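Local coordinates for protein hydrogenase maturation factor (Thermoanaerobacter tengcongensis, PDB 3VTH) that probably transfers the carbamoyl group of carbamoyl phosphate, in an ATP-dependent reaction, to the C-terminal cysteine of HypE during [NiFe]-hydrogenase maturation, at residues G102-C114 against R382-L394. Numbering follows the deposited sequence.
Sequences GGFVPVSPDMGVC and RRARGYAPQPILL. With ZN (zinc ion), chain C; APC (diphosphomethylphosphonic acid adenosyl ester), chain F.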
ATOM      1  N   GLY A 102     -29.787   3.040  -5.940  1.00 48.77           N
ATOM      2  CA  GLY A 102     -29.362   2.235  -4.818  1.00 49.77           C
ATOM      3  C   GLY A 102     -28.300   1.144  -4.922  1.00 48.27           C
ATOM      4  O   GLY A 102     -28.134   0.404  -3.994  1.00 50.42           O
ATOM      5  N   GLY A 103     -27.546   1.025  -5.984  1.00 43.83           N
ATOM      6  CA  GLY A 103     -26.489   0.034  -5.933  1.00 41.61           C
ATOM      7  C   GLY A 103     -25.186   0.561  -5.337  1.00 39.04           C
ATOM      8  O   GLY A 103     -25.187   1.434  -4.517  1.00 39.39           O
ATOM      9  N   PHE A 104     -24.080   0.011  -5.773  1.00 36.16           N
ATOM     10  CA  PHE A 104     -22.778   0.514  -5.399  1.00 33.71           C
ATOM     11  C   PHE A 104     -21.816   0.283  -6.520  1.00 31.39           C
ATOM     12  O   PHE A 104     -22.008  -0.570  -7.328  1.00 31.44           O
ATOM     13  CB  PHE A 104     -22.261  -0.148  -4.124  1.00 33.43           C
ATOM     14  CG  PHE A 104     -21.876  -1.561  -4.307  1.00 34.26           C
ATOM     15  CD1 PHE A 104     -22.824  -2.522  -4.440  1.00 36.06           C
ATOM     16  CD2 PHE A 104     -20.577  -1.920  -4.414  1.00 35.06           C
ATOM     17  CE1 PHE A 104     -22.486  -3.799  -4.635  1.00 38.93           C
ATOM     18  CE2 PHE A 104     -20.239  -3.195  -4.606  1.00 36.45           C
ATOM     19  CZ  PHE A 104     -21.192  -4.143  -4.721  1.00 36.82           C
ATOM     20  N   VAL A 105     -20.777   1.094  -6.568  1.00 29.98           N
ATOM     21  CA  VAL A 105     -19.820   1.027  -7.654  1.00 28.67           C
ATOM     22  C   VAL A 105     -18.414   1.325  -7.129  1.00 27.22           C
ATOM     23  O   VAL A 105     -18.236   2.193  -6.269  1.00 26.37           O
ATOM     24  CB  VAL A 105     -20.210   2.000  -8.818  1.00 28.87           C
ATOM     25  CG1 VAL A 105     -20.258   3.442  -8.335  1.00 28.40           C
ATOM     26  CG2 VAL A 105     -19.242   1.859 -10.017  1.00 28.74           C
ATOM     27  N   PRO A 106     -17.409   0.590  -7.627  1.00 26.79           N
ATOM     28  CA  PRO A 106     -16.031   0.937  -7.284  1.00 25.77           C
ATOM     29  C   PRO A 106     -15.676   2.378  -7.721  1.00 25.21           C
ATOM     30  O   PRO A 106     -16.335   2.938  -8.609  1.00 23.69           O
ATOM     31  CB  PRO A 106     -15.216  -0.068  -8.090  1.00 26.42           C
ATOM     32  CG  PRO A 106     -16.121  -1.276  -8.180  1.00 27.33           C
ATOM     33  CD  PRO A 106     -17.502  -0.702  -8.346  1.00 27.46           C
ATOM     34  N   VAL A 107     -14.646   2.944  -7.085  1.00 23.69           N
ATOM     35  CA  VAL A 107     -14.151   4.292  -7.358  1.00 23.13           C
ATOM     36  C   VAL A 107     -12.704   4.192  -7.852  1.00 23.10           C
ATOM     37  O   VAL A 107     -11.891   3.436  -7.288  1.00 22.92           O
ATOM     38  CB  VAL A 107     -14.267   5.196  -6.099  1.00 23.23           C
ATOM     39  CG1 VAL A 107     -13.444   6.498  -6.227  1.00 23.68           C
ATOM     40  CG2 VAL A 107     -15.757   5.558  -5.834  1.00 24.01           C
ATOM     41  N   SER A 108     -12.395   4.936  -8.912  1.00 22.93           N
ATOM     42  CA  SER A 108     -11.047   4.957  -9.472  1.00 23.14           C
ATOM     43  C   SER A 108     -10.015   5.514  -8.483  1.00 22.61           C
ATOM     44  O   SER A 108     -10.288   6.498  -7.797  1.00 22.76           O
ATOM     45  CB  SER A 108     -10.998   5.788 -10.759  1.00 22.74           C
ATOM     46  OG  SER A 108      -9.662   5.799 -11.291  1.00 23.57           O
ATOM     47  N   PRO A 109      -8.824   4.894  -8.415  1.00 22.52           N
ATOM     48  CA  PRO A 109      -7.741   5.608  -7.727  1.00 22.74           C
ATOM     49  C   PRO A 109      -7.344   6.904  -8.465  1.00 22.31           C
ATOM     50  O   PRO A 109      -7.679   7.097  -9.643  1.00 22.03           O
ATOM     51  CB  PRO A 109      -6.571   4.607  -7.743  1.00 22.36           C
ATOM     52  CG  PRO A 109      -7.240   3.252  -7.903  1.00 23.63           C
ATOM     53  CD  PRO A 109      -8.436   3.521  -8.793  1.00 22.88           C
ATOM     54  N   ASP A 110      -6.660   7.781  -7.743  1.00 22.74           N
ATOM     55  CA  ASP A 110      -5.983   8.950  -8.307  1.00 23.13           C
ATOM     56  C   ASP A 110      -4.889   8.535  -9.276  1.00 24.10           C
ATOM     57  O   ASP A 110      -4.137   7.588  -9.007  1.00 24.57           O
ATOM     58  CB  ASP A 110      -5.373   9.765  -7.167  1.00 23.43           C
ATOM     59  CG  ASP A 110      -6.395  10.108  -6.117  1.00 24.01           C
ATOM     60  OD1 ASP A 110      -7.239  10.988  -6.396  1.00 22.61           O
ATOM     61  OD2 ASP A 110      -6.395   9.454  -5.046  1.00 24.94           O
ATOM     62  N   MET A 111      -4.774   9.262 -10.384  1.00 23.88           N
ATOM     63  CA  MET A 111      -3.869   8.868 -11.461  1.00 24.25           C
ATOM     64  C   MET A 111      -2.897   9.975 -11.876  1.00 24.47           C
ATOM     65  O   MET A 111      -3.286  11.140 -11.939  1.00 24.96           O
ATOM     66  CB  MET A 111      -4.682   8.376 -12.681  1.00 23.73           C
ATOM     67  CG  MET A 111      -5.373   7.016 -12.459  1.00 24.03           C
ATOM     68  SD  MET A 111      -4.201   5.646 -12.282  1.00 26.79           S
ATOM     69  CE  MET A 111      -5.201   4.412 -11.430  1.00 26.97           C
ATOM     70  N   GLY A 112      -1.645   9.589 -12.155  1.00 24.30           N
ATOM     71  CA  GLY A 112      -0.623  10.476 -12.707  1.00 24.92           C
ATOM     72  C   GLY A 112      -0.982  11.051 -14.077  1.00 25.52           C
ATOM     73  O   GLY A 112      -1.800  10.482 -14.801  1.00 25.46           O
ATOM     74  N   VAL A 113      -0.383  12.192 -14.403  1.00 26.10           N
ATOM     75  CA  VAL A 113      -0.614  12.917 -15.657  1.00 26.98           C
ATOM     76  C   VAL A 113      -0.376  11.997 -16.863  1.00 27.82           C
ATOM     77  O   VAL A 113       0.652  11.317 -16.935  1.00 27.85           O
ATOM     78  CB  VAL A 113       0.318  14.143 -15.768  1.00 27.70           C
ATOM     79  CG1 VAL A 113      -0.028  15.001 -16.995  1.00 28.55           C
ATOM     80  CG2 VAL A 113       0.264  14.992 -14.485  1.00 27.91           C
ATOM     81  N   CYS A 114      -1.338  11.963 -17.786  1.00 28.02           N
ATOM     82  CA  CYS A 114      -1.199  11.182 -19.023  1.00 29.03           C
ATOM     83  C   CYS A 114      -0.284  11.883 -20.022  1.00 30.47           C
ATOM     84  O   CYS A 114       0.015  13.073 -19.884  1.00 30.19           O
ATOM     85  CB  CYS A 114      -2.578  10.896 -19.661  1.00 29.01           C
ATOM     86  SG  CYS A 114      -3.368  12.320 -20.454  1.00 29.49           S
ATOM     87  N   ARG A 382       3.165  -0.409   0.964  1.00 19.77           N
ATOM     88  CA  ARG A 382       2.169   0.505   1.481  1.00 19.67           C
ATOM     89  C   ARG A 382       1.193   0.758   0.339  1.00 18.96           C
ATOM     90  O   ARG A 382       1.545   1.335  -0.672  1.00 18.82           O
ATOM     91  CB  ARG A 382       2.824   1.806   1.976  1.00 19.19           C
ATOM     92  CG  ARG A 382       1.809   2.811   2.612  1.00 21.54           C
ATOM     93  CD  ARG A 382       2.540   4.104   3.060  1.00 22.62           C
ATOM     94  NE  ARG A 382       3.221   3.902   4.342  1.00 26.99           N
ATOM     95  CZ  ARG A 382       3.813   4.874   5.044  1.00 29.36           C
ATOM     96  NH1 ARG A 382       3.841   6.118   4.573  1.00 25.39           N
ATOM     97  NH2 ARG A 382       4.377   4.596   6.224  1.00 28.25           N
ATOM     98  N   ARG A 383      -0.026   0.275   0.495  1.00 19.77           N
ATOM     99  CA  ARG A 383      -0.997   0.366  -0.576  1.00 19.76           C
ATOM    100  C   ARG A 383      -1.860   1.594  -0.337  1.00 19.73           C
ATOM    101  O   ARG A 383      -2.692   1.626   0.568  1.00 20.81           O
ATOM    102  CB  ARG A 383      -1.819  -0.924  -0.664  1.00 19.84           C
ATOM    103  CG  ARG A 383      -2.853  -0.917  -1.806  1.00 21.16           C
ATOM    104  CD  ARG A 383      -3.817  -2.118  -1.690  1.00 24.11           C
ATOM    105  NE  ARG A 383      -4.951  -1.990  -2.632  1.00 22.97           N
ATOM    106  CZ  ARG A 383      -4.909  -2.404  -3.894  1.00 25.47           C
ATOM    107  NH1 ARG A 383      -3.812  -2.976  -4.386  1.00 24.71           N
ATOM    108  NH2 ARG A 383      -5.967  -2.254  -4.690  1.00 25.26           N
ATOM    109  N   ALA A 384      -1.647   2.614  -1.150  1.00 19.88           N
ATOM    110  CA  ALA A 384      -2.302   3.908  -0.921  1.00 19.61           C
ATOM    111  C   ALA A 384      -2.535   4.609  -2.253  1.00 19.40           C
ATOM    112  O   ALA A 384      -3.161   4.019  -3.143  1.00 20.11           O
ATOM    113  CB  ALA A 384      -1.487   4.777   0.074  1.00 19.22           C
ATOM    114  N   ARG A 385      -2.060   5.843  -2.421  1.00 19.61           N
ATOM    115  CA  ARG A 385      -2.398   6.613  -3.635  1.00 20.20           C
ATOM    116  C   ARG A 385      -2.108   5.840  -4.931  1.00 20.73           C
ATOM    117  O   ARG A 385      -1.028   5.240  -5.079  1.00 20.39           O
ATOM    118  CB  ARG A 385      -1.684   7.977  -3.682  1.00 20.52           C
ATOM    119  CG  ARG A 385      -2.043   8.800  -4.957  1.00 23.02           C
ATOM    120  CD  ARG A 385      -1.325  10.143  -5.054  1.00 23.90           C
ATOM    121  NE  ARG A 385       0.103  10.066  -4.770  1.00 23.07           N
ATOM    122  CZ  ARG A 385       1.038   9.589  -5.594  1.00 26.32           C
ATOM    123  NH1 ARG A 385       0.734   9.133  -6.815  1.00 23.97           N
ATOM    124  NH2 ARG A 385       2.309   9.581  -5.193  1.00 24.29           N
ATOM    125  N   GLY A 386      -3.061   5.862  -5.869  1.00 20.75           N
ATOM    126  CA  GLY A 386      -2.857   5.178  -7.155  1.00 21.66           C
ATOM    127  C   GLY A 386      -3.258   3.711  -7.159  1.00 22.06           C
ATOM    128  O   GLY A 386      -3.456   3.140  -8.235  1.00 23.42           O
ATOM    129  N   TYR A 387      -3.408   3.112  -5.970  1.00 21.21           N
ATOM    130  CA  TYR A 387      -3.875   1.721  -5.824  1.00 22.25           C
ATOM    131  C   TYR A 387      -5.221   1.660  -5.104  1.00 22.19           C
ATOM    132  O   TYR A 387      -6.213   1.216  -5.664  1.00 23.49           O
ATOM    133  CB  TYR A 387      -2.842   0.867  -5.066  1.00 21.98           C
ATOM    134  CG  TYR A 387      -1.553   0.633  -5.824  1.00 21.44           C
ATOM    135  CD1 TYR A 387      -1.258  -0.634  -6.368  1.00 21.54           C
ATOM    136  CD2 TYR A 387      -0.642   1.682  -6.032  1.00 21.48           C
ATOM    137  CE1 TYR A 387      -0.074  -0.848  -7.077  1.00 23.37           C
ATOM    138  CE2 TYR A 387       0.540   1.478  -6.740  1.00 23.75           C
ATOM    139  CZ  TYR A 387       0.827   0.213  -7.255  1.00 25.16           C
ATOM    140  OH  TYR A 387       2.022   0.021  -7.935  1.00 23.89           O
ATOM    141  N   ALA A 388      -5.245   2.091  -3.846  1.00 21.70           N
ATOM    142  CA  ALA A 388      -6.493   2.278  -3.136  1.00 21.92           C
ATOM    143  C   ALA A 388      -7.253   3.440  -3.768  1.00 21.56           C
ATOM    144  O   ALA A 388      -6.647   4.436  -4.179  1.00 21.87           O
ATOM    145  CB  ALA A 388      -6.237   2.555  -1.653  1.00 22.44           C
ATOM    146  N   PRO A 389      -8.590   3.354  -3.794  1.00 24.64           N
ATOM    147  CA  PRO A 389      -9.410   2.332  -3.157  1.00 23.83           C
ATOM    148  C   PRO A 389      -9.876   1.201  -4.105  1.00 24.17           C
ATOM    149  O   PRO A 389     -10.968   0.653  -3.913  1.00 24.03           O
ATOM    150  CB  PRO A 389     -10.625   3.135  -2.717  1.00 24.09           C
ATOM    151  CG  PRO A 389     -10.822   4.113  -3.896  1.00 25.56           C
ATOM    152  CD  PRO A 389      -9.412   4.431  -4.384  1.00 24.55           C
ATOM    153  N   GLN A 390      -9.096   0.884  -5.133  1.00 24.41           N
ATOM    154  CA  GLN A 390      -9.484  -0.222  -6.039  1.00 24.38           C
ATOM    155  C   GLN A 390      -9.628  -1.502  -5.208  1.00 23.97           C
ATOM    156  O   GLN A 390      -8.704  -1.857  -4.436  1.00 22.64           O
ATOM    157  CB  GLN A 390      -8.477  -0.408  -7.180  1.00 24.61           C
ATOM    158  CG  GLN A 390      -8.791  -1.589  -8.130  1.00 24.08           C
ATOM    159  CD  GLN A 390      -7.845  -1.664  -9.326  1.00 23.83           C
ATOM    160  OE1 GLN A 390      -7.117  -0.722  -9.626  1.00 25.92           O
ATOM    161  NE2 GLN A 390      -7.863  -2.799 -10.020  1.00 25.84           N
ATOM    162  N   PRO A 391     -10.786  -2.181  -5.338  1.00 24.29           N
ATOM    163  CA  PRO A 391     -11.011  -3.359  -4.509  1.00 25.33           C
ATOM    164  C   PRO A 391     -10.225  -4.582  -4.980  1.00 26.66           C
ATOM    165  O   PRO A 391      -9.781  -4.640  -6.132  1.00 27.02           O
ATOM    166  CB  PRO A 391     -12.509  -3.605  -4.653  1.00 25.88           C
ATOM    167  CG  PRO A 391     -12.828  -3.078  -6.074  1.00 25.56           C
ATOM    168  CD  PRO A 391     -11.962  -1.858  -6.181  1.00 24.84           C
ATOM    169  N   ILE A 392     -10.047  -5.531  -4.067  1.00 27.73           N
ATOM    170  CA  ILE A 392      -9.598  -6.874  -4.400  1.00 29.69           C
ATOM    171  C   ILE A 392     -10.820  -7.668  -4.874  1.00 31.28           C
ATOM    172  O   ILE A 392     -11.861  -7.691  -4.211  1.00 31.03           O
ATOM    173  CB  ILE A 392      -8.937  -7.571  -3.177  1.00 29.30           C
ATOM    174  CG1 ILE A 392      -7.757  -6.736  -2.631  1.00 29.63           C
ATOM    175  CG2 ILE A 392      -8.487  -9.006  -3.508  1.00 29.99           C
ATOM    176  CD1 ILE A 392      -6.760  -6.268  -3.676  1.00 30.39           C
ATOM    177  N   LEU A 393     -10.683  -8.309  -6.027  1.00 33.67           N
ATOM    178  CA  LEU A 393     -11.771  -9.092  -6.598  1.00 36.57           C
ATOM    179  C   LEU A 393     -11.874 -10.442  -5.918  1.00 37.70           C
ATOM    180  O   LEU A 393     -10.877 -11.177  -5.794  1.00 38.12           O
ATOM    181  CB  LEU A 393     -11.586  -9.253  -8.108  1.00 38.26           C
ATOM    182  CG  LEU A 393     -12.797  -9.735  -8.925  1.00 40.93           C
ATOM    183  CD1 LEU A 393     -13.988  -8.804  -8.742  1.00 42.08           C
ATOM    184  CD2 LEU A 393     -12.447  -9.896 -10.418  1.00 41.89           C
ATOM    185  N   LEU A 394     -13.077 -10.755  -5.446  1.00 38.53           N
ATOM    186  CA  LEU A 394     -13.347 -12.076  -4.888  1.00 40.07           C
ATOM    187  C   LEU A 394     -13.978 -12.981  -5.960  1.00 42.02           C
ATOM    188  O   LEU A 394     -14.657 -12.505  -6.849  1.00 42.60           O
ATOM    189  CB  LEU A 394     -14.227 -11.955  -3.637  1.00 39.36           C
ATOM    190  CG  LEU A 394     -13.641 -11.027  -2.550  1.00 39.03           C
ATOM    191  CD1 LEU A 394     -14.595 -10.782  -1.388  1.00 39.06           C
ATOM    192  CD2 LEU A 394     -12.293 -11.555  -2.043  1.00 38.05           C
TER
HETATM  193 ZN    ZN C 801      -4.719  13.620 -19.123  1.00 27.74          ZN
HETATM  194  PG  APC F 804       5.612   9.816   9.663  1.00 34.95           P
HETATM  195  O1G APC F 804       5.075  10.647   8.526  1.00 33.49           O
HETATM  196  O2G APC F 804       7.031  10.183  10.024  1.00 35.90           O
HETATM  197  O3G APC F 804       4.708   9.735  10.860  1.00 32.93           O
HETATM  198  PB  APC F 804       5.879   7.711   7.711  1.00 35.10           P
HETATM  199  O1B APC F 804       4.574   7.953   7.019  1.00 33.46           O
HETATM  200  O2B APC F 804       6.268   6.253   7.855  1.00 37.17           O
HETATM  201  O3B APC F 804       5.719   8.268   9.212  1.00 34.11           O
HETATM  202  PA  APC F 804       7.025   9.215   5.200  1.00 31.84           P
HETATM  203  O1A APC F 804       8.338   9.832   4.781  1.00 30.81           O
HETATM  204  O2A APC F 804       5.827  10.069   5.000  1.00 32.04           O
HETATM  205  C3A APC F 804       7.224   8.671   6.941  1.00 33.51           C
HETATM  206  O5' APC F 804       6.725   7.875   4.355  1.00 31.44           O
HETATM  207  C5' APC F 804       7.656   7.271   3.462  1.00 32.54           C
HETATM  208  C4' APC F 804       7.618   5.761   3.679  1.00 31.97           C
HETATM  209  O4' APC F 804       8.468   5.179   2.683  1.00 32.31           O
HETATM  210  C3' APC F 804       8.193   5.394   5.050  1.00 33.10           C
HETATM  211  O3' APC F 804       7.438   4.347   5.683  1.00 35.70           O
HETATM  212  C2' APC F 804       9.572   4.860   4.722  1.00 32.89           C
HETATM  213  O2' APC F 804      10.078   3.968   5.734  1.00 32.50           O
HETATM  214  C1' APC F 804       9.369   4.277   3.325  1.00 30.60           C
HETATM  215  N9  APC F 804      10.679   4.277   2.683  1.00 30.91           N
HETATM  216  C8  APC F 804      11.353   5.341   2.167  1.00 31.18           C
HETATM  217  N7  APC F 804      12.564   4.939   1.707  1.00 31.40           N
HETATM  218  C5  APC F 804      12.664   3.612   1.937  1.00 30.05           C
HETATM  219  C6  APC F 804      13.674   2.555   1.713  1.00 30.82           C
HETATM  220  N6  APC F 804      14.853   2.836   1.121  1.00 32.22           N
HETATM  221  N1  APC F 804      13.376   1.299   2.113  1.00 30.61           N
HETATM  222  C2  APC F 804      12.199   0.984   2.691  1.00 31.61           C
HETATM  223  N3  APC F 804      11.230   1.880   2.940  1.00 28.96           N
HETATM  224  C4  APC F 804      11.415   3.182   2.583  1.00 29.83           C
HETATM  225  O   HOH W   1     -12.961   1.468  -5.635  1.00 19.91           O
HETATM  226  O   HOH W   2      -5.736   6.833  -5.103  1.00 17.49           O
HETATM  227  O   HOH W   3      -1.567   8.244  -8.527  1.00 18.96           O
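Pro109 and Gly386 mark the closest approach of two irregular linkers, their CA atoms 4.9 Å apart, and no direct hydrogen bond joins the two segments. The backbones meet instead through a CA-H...O contact, Gly386 CA lying 3.3 Å from Asp110 O. With phi at 87° and psi near zero, a beta carbon would press on the carbonyl oxygen of Arg385, so glycine suits the place. The chain turns here, Ala384 O accepting from both Tyr387 N and Ala388 N, and a cis peptide before Pro389 bends it again. Three waters supply polar links between the segments. One sits at the centre of four bonds, donating to Asp110 OD2 and Ala388 O while accepting from Asp110 N and Gly386 N; another ties Val107 N to Pro389 O; a third donates to Asp110 O and accepts from Arg385 NH1.

The linkers join separate parts of HypF: 102-114 runs from the acylphosphatase-like domain to the first Cys4 zinc finger, where Cys114 SG binds zinc at 2.3 Å, and 382-394 leads from the YrdC-like region into the Kae1-like domain.

Prolines suit these strand-poor linkers, bringing apolar rings and no backbone N-H to satisfy. The Pro109 ring pushes into the bend, CG 3.2 Å from Tyr387 O and 3.9 Å from Gln390 CB. Beside it, Pro389 sets CG 3.6 Å from Val107 O, and Pro106 CB meets Pro391 CD at 4.2 Å. Asp110 has CG anti to its carbonyl carbon (chi1 -54°), placing OD2 on the central water; OD1 takes bonds from Ser144 and Arg142 of the finger. Arg385 lays CG along Asp110 CB, then bends at chi3 (46°) toward a salt bridge with Asp368. At the far end, Arg382 grips the beta-phosphoryl group of the nucleotide analogue with two bonds, NH1 to O1B and NH2 to O2B (3.0 Å).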